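Local coordinates for protein cystalysin (Treponema denticola, PDB 1C7N) that binds pyridoxal-5'-phosphate in a pocket and belongs to the class I and II aminotransferase family of PLP-dependent proteins, at residues V106-K111 with R258-K263; W91-A96 with I250-P255; L198-D203 with D228-F233. All coordinates share one frame; numbering follows the deposited sequence.

Interaction 1: V106-K111 with R258-K263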
loop_
_atom_site.group_PDB
_atom_site.type_symbol
_atom_site.label_atom_id
_atom_site.label_comp_id
_atom_site.label_asym_id
_atom_site.label_seq_id
_atom_site.Cartn_x
_atom_site.Cartn_y
_atom_site.Cartn_z
ATOM N N VAL A 106 -5.134 16.018 -4.677
ATOM C CA VAL A 106 -6.393 16.754 -4.680
ATOM C C VAL A 106 -6.836 17.026 -3.246
ATOM O O VAL A 106 -7.220 18.141 -2.893
ATOM C CB VAL A 106 -7.496 15.954 -5.401
ATOM C CG1 VAL A 106 -8.827 16.689 -5.300
ATOM C CG2 VAL A 106 -7.110 15.746 -6.859
ATOM N N ARG A 107 -6.763 15.993 -2.420
ATOM C CA ARG A 107 -7.156 16.089 -1.024
ATOM C C ARG A 107 -6.436 17.213 -0.281
ATOM O O ARG A 107 -7.064 18.021 0.403
ATOM C CB ARG A 107 -6.882 14.750 -0.332
ATOM C CG ARG A 107 -7.225 14.702 1.149
ATOM C CD ARG A 107 -7.111 13.278 1.690
ATOM N NE ARG A 107 -7.878 12.336 0.876
ATOM C CZ ARG A 107 -7.344 11.477 0.011
ATOM N NH1 ARG A 107 -6.026 11.424 -0.160
ATOM N NH2 ARG A 107 -8.130 10.677 -0.698
ATOM N N GLU A 108 -5.119 17.270 -0.440
ATOM C CA GLU A 108 -4.299 18.257 0.256
ATOM C C GLU A 108 -4.227 19.674 -0.309
ATOM O O GLU A 108 -4.299 20.639 0.447
ATOM C CB GLU A 108 -2.876 17.705 0.410
ATOM C CG GLU A 108 -1.888 18.632 1.106
ATOM C CD GLU A 108 -2.368 19.089 2.473
ATOM O OE1 GLU A 108 -2.975 18.272 3.197
ATOM O OE2 GLU A 108 -2.126 20.260 2.829
ATOM N N PHE A 109 -4.097 19.817 -1.624
ATOM C CA PHE A 109 -3.962 21.149 -2.194
ATOM C C PHE A 109 -5.198 21.833 -2.776
ATOM O O PHE A 109 -5.084 22.866 -3.435
ATOM C CB PHE A 109 -2.820 21.141 -3.212
ATOM C CG PHE A 109 -1.517 20.670 -2.634
ATOM C CD1 PHE A 109 -1.180 19.321 -2.645
ATOM C CD2 PHE A 109 -0.659 21.566 -2.005
ATOM C CE1 PHE A 109 -0.011 18.867 -2.035
ATOM C CE2 PHE A 109 0.515 21.122 -1.389
ATOM C CZ PHE A 109 0.838 19.771 -1.404
ATOM N N THR A 110 -6.371 21.266 -2.532
ATOM C CA THR A 110 -7.620 21.866 -2.994
ATOM C C THR A 110 -8.689 21.594 -1.945
ATOM O O THR A 110 -8.492 20.785 -1.042
ATOM C CB THR A 110 -8.113 21.289 -4.346
ATOM O OG1 THR A 110 -8.473 19.912 -4.182
ATOM C CG2 THR A 110 -7.035 21.414 -5.413
ATOM N N LYS A 111 -9.816 22.283 -2.064
ATOM C CA LYS A 111 -10.925 22.112 -1.135
ATOM C C LYS A 111 -12.174 21.832 -1.960
ATOM O O LYS A 111 -12.209 22.125 -3.155
ATOM C CB LYS A 111 -11.121 23.388 -0.314
ATOM C CG LYS A 111 -11.366 24.630 -1.166
ATOM C CD LYS A 111 -11.684 25.850 -0.307
ATOM C CE LYS A 111 -11.810 27.115 -1.149
ATOM N NZ LYS A 111 -12.897 27.029 -2.166
ATOM N N ARG A 258 6.159 19.395 -0.477
ATOM C CA ARG A 258 6.543 18.027 -0.165
ATOM C C ARG A 258 6.042 17.613 1.213
ATOM O O ARG A 258 5.458 16.542 1.374
ATOM C CB ARG A 258 8.066 17.874 -0.230
ATOM C CG ARG A 258 8.557 16.441 -0.054
ATOM C CD ARG A 258 10.025 16.296 -0.445
ATOM N NE ARG A 258 10.924 17.062 0.415
ATOM C CZ ARG A 258 11.733 18.031 -0.012
ATOM N NH1 ARG A 258 11.762 18.367 -1.295
ATOM N NH2 ARG A 258 12.534 18.654 0.842
ATOM N N GLU A 259 6.263 18.470 2.204
ATOM C CA GLU A 259 5.836 18.175 3.564
ATOM C C GLU A 259 4.319 18.148 3.726
ATOM O O GLU A 259 3.804 17.462 4.607
ATOM C CB GLU A 259 6.481 19.172 4.539
ATOM C CG GLU A 259 7.962 18.882 4.782
ATOM C CD GLU A 259 8.699 20.010 5.485
ATOM O OE1 GLU A 259 8.183 20.536 6.495
ATOM O OE2 GLU A 259 9.807 20.361 5.031
ATOM N N ARG A 260 3.602 18.879 2.877
ATOM C CA ARG A 260 2.141 18.887 2.946
ATOM C C ARG A 260 1.592 17.607 2.319
ATOM O O ARG A 260 0.609 17.033 2.794
ATOM C CB ARG A 260 1.553 20.098 2.210
ATOM C CG ARG A 260 1.706 21.430 2.941
ATOM C CD ARG A 260 0.387 22.197 2.963
ATOM N NE ARG A 260 -0.055 22.634 1.643
ATOM C CZ ARG A 260 -1.308 22.971 1.354
ATOM N NH1 ARG A 260 -2.243 22.918 2.290
ATOM N NH2 ARG A 260 -1.633 23.369 0.134
ATOM N N PHE A 261 2.229 17.174 1.236
ATOM C CA PHE A 261 1.830 15.957 0.536
ATOM C C PHE A 261 2.060 14.769 1.467
ATOM O O PHE A 261 1.238 13.857 1.558
ATOM C CB PHE A 261 2.678 15.788 -0.729
ATOM C CG PHE A 261 2.333 14.571 -1.536
ATOM C CD1 PHE A 261 1.315 14.609 -2.483
ATOM C CD2 PHE A 261 3.031 13.382 -1.349
ATOM C CE1 PHE A 261 0.999 13.478 -3.234
ATOM C CE2 PHE A 261 2.721 12.246 -2.093
ATOM C CZ PHE A 261 1.703 12.294 -3.039
ATOM N N THR A 262 3.192 14.797 2.163
ATOM C CA THR A 262 3.563 13.736 3.089
ATOM C C THR A 262 2.631 13.646 4.296
ATOM O O THR A 262 2.254 12.549 4.719
ATOM C CB THR A 262 4.998 13.945 3.581
ATOM O OG1 THR A 262 5.886 13.910 2.459
ATOM C CG2 THR A 262 5.389 12.869 4.575
ATOM N N LYS A 263 2.272 14.795 4.860
ATOM C CA LYS A 263 1.374 14.822 6.014
ATOM C C LYS A 263 0.043 14.211 5.596
ATOM O O LYS A 263 -0.505 13.353 6.290
ATOM C CB LYS A 263 1.140 16.262 6.490
ATOM C CG LYS A 263 0.509 17.159 5.430
ATOM C CD LYS A 263 0.140 18.552 5.932
ATOM C CE LYS A 263 -1.178 18.546 6.697
ATOM N NZ LYS A 263 -1.667 19.932 6.972
#
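The ionic part of this contact is a salt bridge between Glu108 and Arg260, with OE2 of Glu108 2.7 Å from NH1 of Arg260. The carboxylate does not lie in the guanidinium plane: the two planes stand 90° apart and OE2 sits over one guanidinium face. CG of Glu108 is anti to the backbone N (chi1 179°), and the chain then bends at chi2 (55°), which brings the carboxylate to Arg260. Arg260 folds at chi2 and chi3, which carries its guanidinium back across the Glu108 carboxylate at about a right angle. NZ of Lys263 is 4.2 Å from OE2 of Glu108, beyond a salt bridge, so any attraction is probably only long-range.

The aromatic part centres on Phe109. Its ring plane is perpendicular to the Arg260 guanidinium, and CE2 of Phe109 lies 3.4 Å from NE of Arg260. CZ of Phe109 lies 3.7 Å from CB of Arg260. CE1 of Phe109 approaches CB of Phe261 at 4.3 Å, meeting the Phe261 ring at its edge. CG of Glu108 covers part of one Phe109 face, 3.7 Å above the plane.

These pairs join the C-terminal part of helix 98-109 to helix 255-267, with Glu108 and Phe261 the nearest residues by CA position (6.6 Å). Nearby, ND2 of Asn104 donates to O of Phe261. The chemistry is consistent with a surface contact in which exposed Arg260 pairs with Glu108 while Phe109 packs on Phe261 and on Met199 and Trp201 of strand 199-203.

Interaction 2: W91-A96 with I250-P255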
loop_
_atom_site.group_PDB
_atom_site.type_symbol
_atom_site.label_atom_id
_atom_site.label_comp_id
_atom_site.label_asym_id
_atom_site.label_seq_id
_atom_site.Cartn_x
_atom_site.Cartn_y
_atom_site.Cartn_z
ATOM N N TRP A 91 13.856 14.621 -2.404
ATOM C CA TRP A 91 12.712 15.094 -3.194
ATOM C C TRP A 91 11.723 13.941 -3.416
ATOM O O TRP A 91 10.568 14.164 -3.781
ATOM C CB TRP A 91 13.170 15.558 -4.577
ATOM C CG TRP A 91 13.892 16.859 -4.641
ATOM C CD1 TRP A 91 14.515 17.514 -3.619
ATOM C CD2 TRP A 91 14.121 17.638 -5.819
ATOM N NE1 TRP A 91 15.123 18.654 -4.091
ATOM C CE2 TRP A 91 14.898 18.755 -5.436
ATOM C CE3 TRP A 91 13.747 17.498 -7.164
ATOM C CZ2 TRP A 91 15.309 19.730 -6.352
ATOM C CZ3 TRP A 91 14.157 18.470 -8.079
ATOM C CH2 TRP A 91 14.931 19.572 -7.664
ATOM N N ILE A 92 12.191 12.715 -3.201
ATOM C CA ILE A 92 11.387 11.512 -3.420
ATOM C C ILE A 92 10.457 11.096 -2.284
ATOM O O ILE A 92 10.913 10.768 -1.193
ATOM C CB ILE A 92 12.296 10.299 -3.724
ATOM C CG1 ILE A 92 13.236 10.621 -4.885
ATOM C CG2 ILE A 92 11.448 9.074 -4.080
ATOM C CD1 ILE A 92 14.319 9.581 -5.080
ATOM N N ILE A 93 9.156 11.100 -2.556
ATOM C CA ILE A 93 8.158 10.673 -1.570
ATOM C C ILE A 93 7.469 9.434 -2.152
ATOM O O ILE A 93 7.054 9.435 -3.316
ATOM C CB ILE A 93 7.104 11.771 -1.302
ATOM C CG1 ILE A 93 7.793 13.036 -0.770
ATOM C CG2 ILE A 93 6.069 11.265 -0.297
ATOM C CD1 ILE A 93 8.595 12.822 0.505
ATOM N N ASN A 94 7.341 8.387 -1.343
ATOM C CA ASN A 94 6.739 7.139 -1.809
ATOM C C ASN A 94 5.270 6.925 -1.466
ATOM O O ASN A 94 4.802 7.300 -0.388
ATOM C CB ASN A 94 7.536 5.943 -1.274
ATOM C CG ASN A 94 8.996 5.977 -1.695
ATOM O OD1 ASN A 94 9.894 5.954 -0.855
ATOM N ND2 ASN A 94 9.238 6.026 -3.000
ATOM N N THR A 95 4.554 6.309 -2.403
ATOM C CA THR A 95 3.147 5.978 -2.226
ATOM C C THR A 95 2.937 4.628 -2.890
ATOM O O THR A 95 3.727 4.223 -3.741
ATOM C CB THR A 95 2.213 7.000 -2.901
ATOM O OG1 THR A 95 2.455 7.009 -4.312
ATOM C CG2 THR A 95 2.441 8.395 -2.332
ATOM N N ALA A 96 1.890 3.920 -2.486
ATOM C CA ALA A 96 1.594 2.622 -3.068
ATOM C C ALA A 96 0.730 2.861 -4.298
ATOM O O ALA A 96 -0.476 2.634 -4.273
ATOM C CB ALA A 96 0.852 1.744 -2.062
ATOM N N ILE A 250 7.090 9.657 -6.087
ATOM C CA ILE A 250 6.508 10.969 -6.321
ATOM C C ILE A 250 7.594 11.992 -6.030
ATOM O O ILE A 250 8.114 12.053 -4.910
ATOM C CB ILE A 250 5.295 11.209 -5.397
ATOM C CG1 ILE A 250 4.447 9.939 -5.316
ATOM C CG2 ILE A 250 4.434 12.339 -5.954
ATOM C CD1 ILE A 250 3.878 9.483 -6.670
ATOM N N ILE A 251 7.945 12.785 -7.038
ATOM C CA ILE A 251 9.005 13.778 -6.885
ATOM C C ILE A 251 8.468 15.177 -6.622
ATOM O O ILE A 251 7.710 15.731 -7.426
ATOM C CB ILE A 251 9.902 13.814 -8.142
ATOM C CG1 ILE A 251 10.311 12.391 -8.530
ATOM C CG2 ILE A 251 11.148 14.653 -7.876
ATOM C CD1 ILE A 251 11.007 11.619 -7.416
ATOM N N ILE A 252 8.879 15.748 -5.493
ATOM C CA ILE A 252 8.445 17.085 -5.089
ATOM C C ILE A 252 9.633 17.900 -4.578
ATOM O O ILE A 252 10.151 17.649 -3.489
ATOM C CB ILE A 252 7.388 17.003 -3.971
ATOM C CG1 ILE A 252 6.285 16.020 -4.377
ATOM C CG2 ILE A 252 6.785 18.377 -3.717
ATOM C CD1 ILE A 252 5.273 15.766 -3.284
ATOM N N LYS A 253 10.057 18.874 -5.377
ATOM C CA LYS A 253 11.188 19.739 -5.033
ATOM C C LYS A 253 10.945 20.678 -3.849
ATOM O O LYS A 253 11.786 20.792 -2.956
ATOM C CB LYS A 253 11.581 20.583 -6.248
ATOM C CG LYS A 253 12.646 21.631 -5.961
ATOM C CD LYS A 253 12.773 22.611 -7.122
ATOM C CE LYS A 253 13.938 23.562 -6.914
ATOM N NZ LYS A 253 13.952 24.675 -7.907
ATOM N N ASN A 254 9.802 21.360 -3.852
ATOM C CA ASN A 254 9.474 22.307 -2.791
ATOM C C ASN A 254 9.222 21.649 -1.438
ATOM O O ASN A 254 8.316 20.828 -1.293
ATOM C CB ASN A 254 8.259 23.141 -3.187
ATOM C CG ASN A 254 7.968 24.248 -2.189
ATOM O OD1 ASN A 254 7.260 24.044 -1.200
ATOM N ND2 ASN A 254 8.533 25.424 -2.435
ATOM N N PRO A 255 10.022 22.015 -0.421
ATOM C CA PRO A 255 9.898 21.464 0.930
ATOM C C PRO A 255 8.511 21.654 1.537
ATOM O O PRO A 255 8.005 20.769 2.228
ATOM C CB PRO A 255 10.980 22.210 1.704
ATOM C CG PRO A 255 12.018 22.454 0.665
ATOM C CD PRO A 255 11.183 22.919 -0.502
#
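Ile92 and Ile251 meet on one face of the sheet, where CG1 of Ile92 lies 3.5 Å from CD1 of Ile251, the two side chains running alongside each other. On the other face Ile93 and Ile250 form the next pair, and CG1 of Ile250 reaches across to OG1 of Thr95 at 3.7 Å, crossing that side chain at about a right angle. The Thr95 hydroxyl itself is bonded to the carbonyl of Gly97.

Outward from these residues, the Trp91 indole is met at its edge by CG2 of Ile251 and over one face by Lys253. CB of Lys253 stands 3.6 Å from the centroid of the six-membered ring and only 3° off its normal, a CH-pi contact. The lysine's CG, anti to its N (chi1 174°), continues over the ring, 3.3 Å from CZ2 of Trp91, and its extended chain carries the ammonium beyond the indole to salt bridges with Glu224 and Asp228.

The backbones pair antiparallel, with Ile92-Ile251 a non-hydrogen-bonded pair and Ile93-Ile250 a hydrogen-bonded one. N of Ile93 donates to O of Ile250 at 2.7 Å, in the carbonyl plane, and N of Ile250 returns a bond to O of Ile93 at 2.8 Å. N of Ile252 then reaches O of Trp91 at 2.9 Å, nearly straight at 174°.

Strand 92-95, an outermost strand of the large mixed sheet within this chain, is thereby tied to 248-251. The chemistry implies a division of labour in Lys253: its methylenes cover an aromatic face while its charge is met by Glu224 and Asp228, which probably offset it.

Interaction 3: L198-D203 with D228-F233. With PLP (pyridoxal-5'-phosphate), chain I.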
loop_
_atom_site.group_PDB
_atom_site.type_symbol
_atom_site.label_atom_id
_atom_site.label_comp_id
_atom_site.label_asym_id
_atom_site.label_seq_id
_atom_site.Cartn_x
_atom_site.Cartn_y
_atom_site.Cartn_z
ATOM N N LEU A 198 -1.820 28.406 -10.801
ATOM C CA LEU A 198 -2.024 26.973 -10.946
ATOM C C LEU A 198 -0.809 26.186 -10.497
ATOM O O LEU A 198 0.331 26.589 -10.712
ATOM C CB LEU A 198 -2.323 26.606 -12.402
ATOM C CG LEU A 198 -3.708 26.875 -12.989
ATOM C CD1 LEU A 198 -3.705 26.487 -14.460
ATOM C CD2 LEU A 198 -4.760 26.078 -12.231
ATOM N N MET A 199 -1.070 25.052 -9.864
ATOM C CA MET A 199 -0.015 24.171 -9.412
ATOM C C MET A 199 0.100 23.186 -10.569
ATOM O O MET A 199 -0.808 23.113 -11.395
ATOM C CB MET A 199 -0.472 23.465 -8.135
ATOM C CG MET A 199 0.637 22.868 -7.309
ATOM S SD MET A 199 0.027 22.422 -5.673
ATOM C CE MET A 199 1.352 21.358 -5.119
ATOM N N LEU A 200 1.200 22.448 -10.661
ATOM C CA LEU A 200 1.342 21.471 -11.739
ATOM C C LEU A 200 1.511 20.055 -11.202
ATOM O O LEU A 200 2.471 19.766 -10.487
ATOM C CB LEU A 200 2.538 21.804 -12.641
ATOM C CG LEU A 200 2.816 20.747 -13.722
ATOM C CD1 LEU A 200 1.654 20.701 -14.713
ATOM C CD2 LEU A 200 4.107 21.062 -14.443
ATOM N N TRP A 201 0.568 19.181 -11.546
ATOM C CA TRP A 201 0.621 17.784 -11.132
ATOM C C TRP A 201 0.825 16.991 -12.421
ATOM O O TRP A 201 -0.129 16.734 -13.153
ATOM C CB TRP A 201 -0.690 17.352 -10.465
ATOM C CG TRP A 201 -1.131 18.220 -9.316
ATOM C CD1 TRP A 201 -0.353 19.056 -8.560
ATOM C CD2 TRP A 201 -2.457 18.317 -8.781
ATOM N NE1 TRP A 201 -1.113 19.667 -7.592
ATOM C CE2 TRP A 201 -2.409 19.233 -7.704
ATOM C CE3 TRP A 201 -3.683 17.720 -9.107
ATOM C CZ2 TRP A 201 -3.536 19.565 -6.955
ATOM C CZ3 TRP A 201 -4.806 18.049 -8.364
ATOM C CH2 TRP A 201 -4.725 18.964 -7.298
ATOM N N SER A 202 2.070 16.614 -12.692
ATOM C CA SER A 202 2.410 15.887 -13.909
ATOM C C SER A 202 2.588 14.382 -13.722
ATOM O O SER A 202 3.530 13.930 -13.058
ATOM C CB SER A 202 3.681 16.483 -14.514
ATOM O OG SER A 202 3.914 15.971 -15.811
ATOM N N ASP A 203 1.673 13.614 -14.313
ATOM C CA ASP A 203 1.711 12.155 -14.237
ATOM C C ASP A 203 2.520 11.649 -15.425
ATOM O O ASP A 203 2.054 11.668 -16.568
ATOM C CB ASP A 203 0.284 11.588 -14.269
ATOM C CG ASP A 203 0.238 10.069 -14.135
ATOM O OD1 ASP A 203 -0.870 9.524 -13.902
ATOM O OD2 ASP A 203 1.295 9.411 -14.273
ATOM N N ASP A 228 9.314 24.509 -8.816
ATOM C CA ASP A 228 9.014 24.994 -7.469
ATOM C C ASP A 228 7.557 24.751 -7.068
ATOM O O ASP A 228 7.237 24.705 -5.884
ATOM C CB ASP A 228 9.324 26.491 -7.364
ATOM C CG ASP A 228 10.810 26.778 -7.223
ATOM O OD1 ASP A 228 11.200 27.955 -7.399
ATOM O OD2 ASP A 228 11.584 25.843 -6.927
ATOM N N LYS A 229 6.672 24.607 -8.050
ATOM C CA LYS A 229 5.272 24.351 -7.737
ATOM C C LYS A 229 4.703 23.162 -8.508
ATOM O O LYS A 229 3.518 23.123 -8.832
ATOM C CB LYS A 229 4.422 25.602 -7.987
ATOM C CG LYS A 229 4.355 26.087 -9.424
ATOM C CD LYS A 229 3.358 27.234 -9.514
ATOM C CE LYS A 229 3.133 27.700 -10.940
ATOM N NZ LYS A 229 2.012 28.693 -10.993
ATOM N N THR A 230 5.559 22.185 -8.782
ATOM C CA THR A 230 5.152 20.985 -9.507
ATOM C C THR A 230 5.295 19.716 -8.667
ATOM O O THR A 230 6.203 19.595 -7.843
ATOM C CB THR A 230 6.003 20.784 -10.792
ATOM O OG1 THR A 230 5.825 21.900 -11.673
ATOM C CG2 THR A 230 5.596 19.491 -11.516
ATOM N N ILE A 231 4.377 18.781 -8.884
ATOM C CA ILE A 231 4.404 17.479 -8.231
ATOM C C ILE A 231 4.445 16.526 -9.417
ATOM O O ILE A 231 3.528 16.519 -10.233
ATOM C CB ILE A 231 3.120 17.183 -7.423
ATOM C CG1 ILE A 231 3.067 18.045 -6.160
ATOM C CG2 ILE A 231 3.082 15.707 -7.059
ATOM C CD1 ILE A 231 1.770 17.894 -5.371
ATOM N N THR A 232 5.517 15.751 -9.530
ATOM C CA THR A 232 5.650 14.819 -10.642
ATOM C C THR A 232 5.516 13.379 -10.166
ATOM O O THR A 232 6.264 12.933 -9.291
ATOM C CB THR A 232 7.009 14.992 -11.358
ATOM O OG1 THR A 232 7.097 16.315 -11.908
ATOM C CG2 THR A 232 7.148 13.979 -12.479
ATOM N N PHE A 233 4.552 12.664 -10.741
ATOM C CA PHE A 233 4.306 11.271 -10.378
ATOM C C PHE A 233 5.051 10.312 -11.299
ATOM O O PHE A 233 4.881 10.348 -12.517
ATOM C CB PHE A 233 2.806 10.947 -10.450
ATOM C CG PHE A 233 1.924 11.957 -9.768
ATOM C CD1 PHE A 233 1.546 13.123 -10.426
ATOM C CD2 PHE A 233 1.466 11.744 -8.470
ATOM C CE1 PHE A 233 0.724 14.063 -9.803
ATOM C CE2 PHE A 233 0.645 12.682 -7.838
ATOM C CZ PHE A 233 0.275 13.842 -8.508
HETATM N N1 PLP I . -1.488 7.048 -14.388
HETATM C C2 PLP I . -1.745 6.673 -15.721
HETATM C C2A PLP I . -1.854 7.824 -16.703
HETATM C C3 PLP I . -1.772 5.234 -15.995
HETATM O O3 PLP I . -2.131 4.945 -17.247
HETATM C C4 PLP I . -1.497 4.318 -14.952
HETATM C C4A PLP I . -1.418 2.879 -15.203
HETATM C C5 PLP I . -1.203 4.858 -13.587
HETATM C C6 PLP I . -1.232 6.200 -13.339
HETATM C C5A PLP I . -0.559 3.879 -12.609
HETATM O O4P PLP I . -1.090 3.601 -11.375
HETATM P P PLP I . -0.144 2.613 -10.495
HETATM O O1P PLP I . -1.052 2.197 -9.430
HETATM O O2P PLP I . 1.025 3.427 -9.970
HETATM O O3P PLP I . 0.317 1.482 -11.306
#
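The Phe233 ring receives CG2 of Ile231 over one face, 3.7 Å above the plane and toward the rim, while its edge meets the neighbouring strand: CE1 of Phe233 lies 3.6 Å from CB of Trp201. The Trp201 indole has the sulfur of Met199 in plane at its edge, where NE1 of Trp201 makes a weak hydrogen bond to SD of Met199 (3.5 Å). CE of Met199 presses on CD1 of Ile231 at 3.5 Å, tighter than usual for two carbons.

These side chains share one face of two parallel neighbours in the large mixed sheet, strands 199-203 and 230-234; the axes of 199-203 and 230-233 lie 4.6 Å apart at 10°. With helix 224-227 they form a beta-alpha-beta unit of the PLP-dependent transferase fold. Backbone bonds alternate, as in N of Ile231 to O of Leu200 (2.7 Å). On the face of Leu200 and Thr230, CD2 of Leu200 packs beside Thr230.

Before the strands, the extended Lys229 donates from NZ to O of Leu198 at 2.7 Å and also to the carbonyl of Val193. At the opposite end, OD1 of Asp203 approaches N1 of PLP to 2.6 Å, while OD2 accepts from N of Ile205.

The three contacts meet around one sheet and the helices against it. Interactions 2 and 3 join through adjacent strands: N of Ile251 lies 2.8 Å from O of Thr232, a probable hydrogen bond, and CD1 of Ile250 is 3.8 Å from CD2 of Phe233. Interaction 1 packs on both: CG of Arg258 is 3.6 Å from CG1 of Ile93, and CG2 of Val106 is 3.6 Å from CZ3 of Trp201. Their centres lie 11 to 12 Å apart. Interaction 3 reaches PLP directly through Asp203, whereas the side chains of Thr95 in interaction 2 and Phe261 in interaction 1 stand about 7 and 11 Å from a bound PLP, measured between nearest atoms.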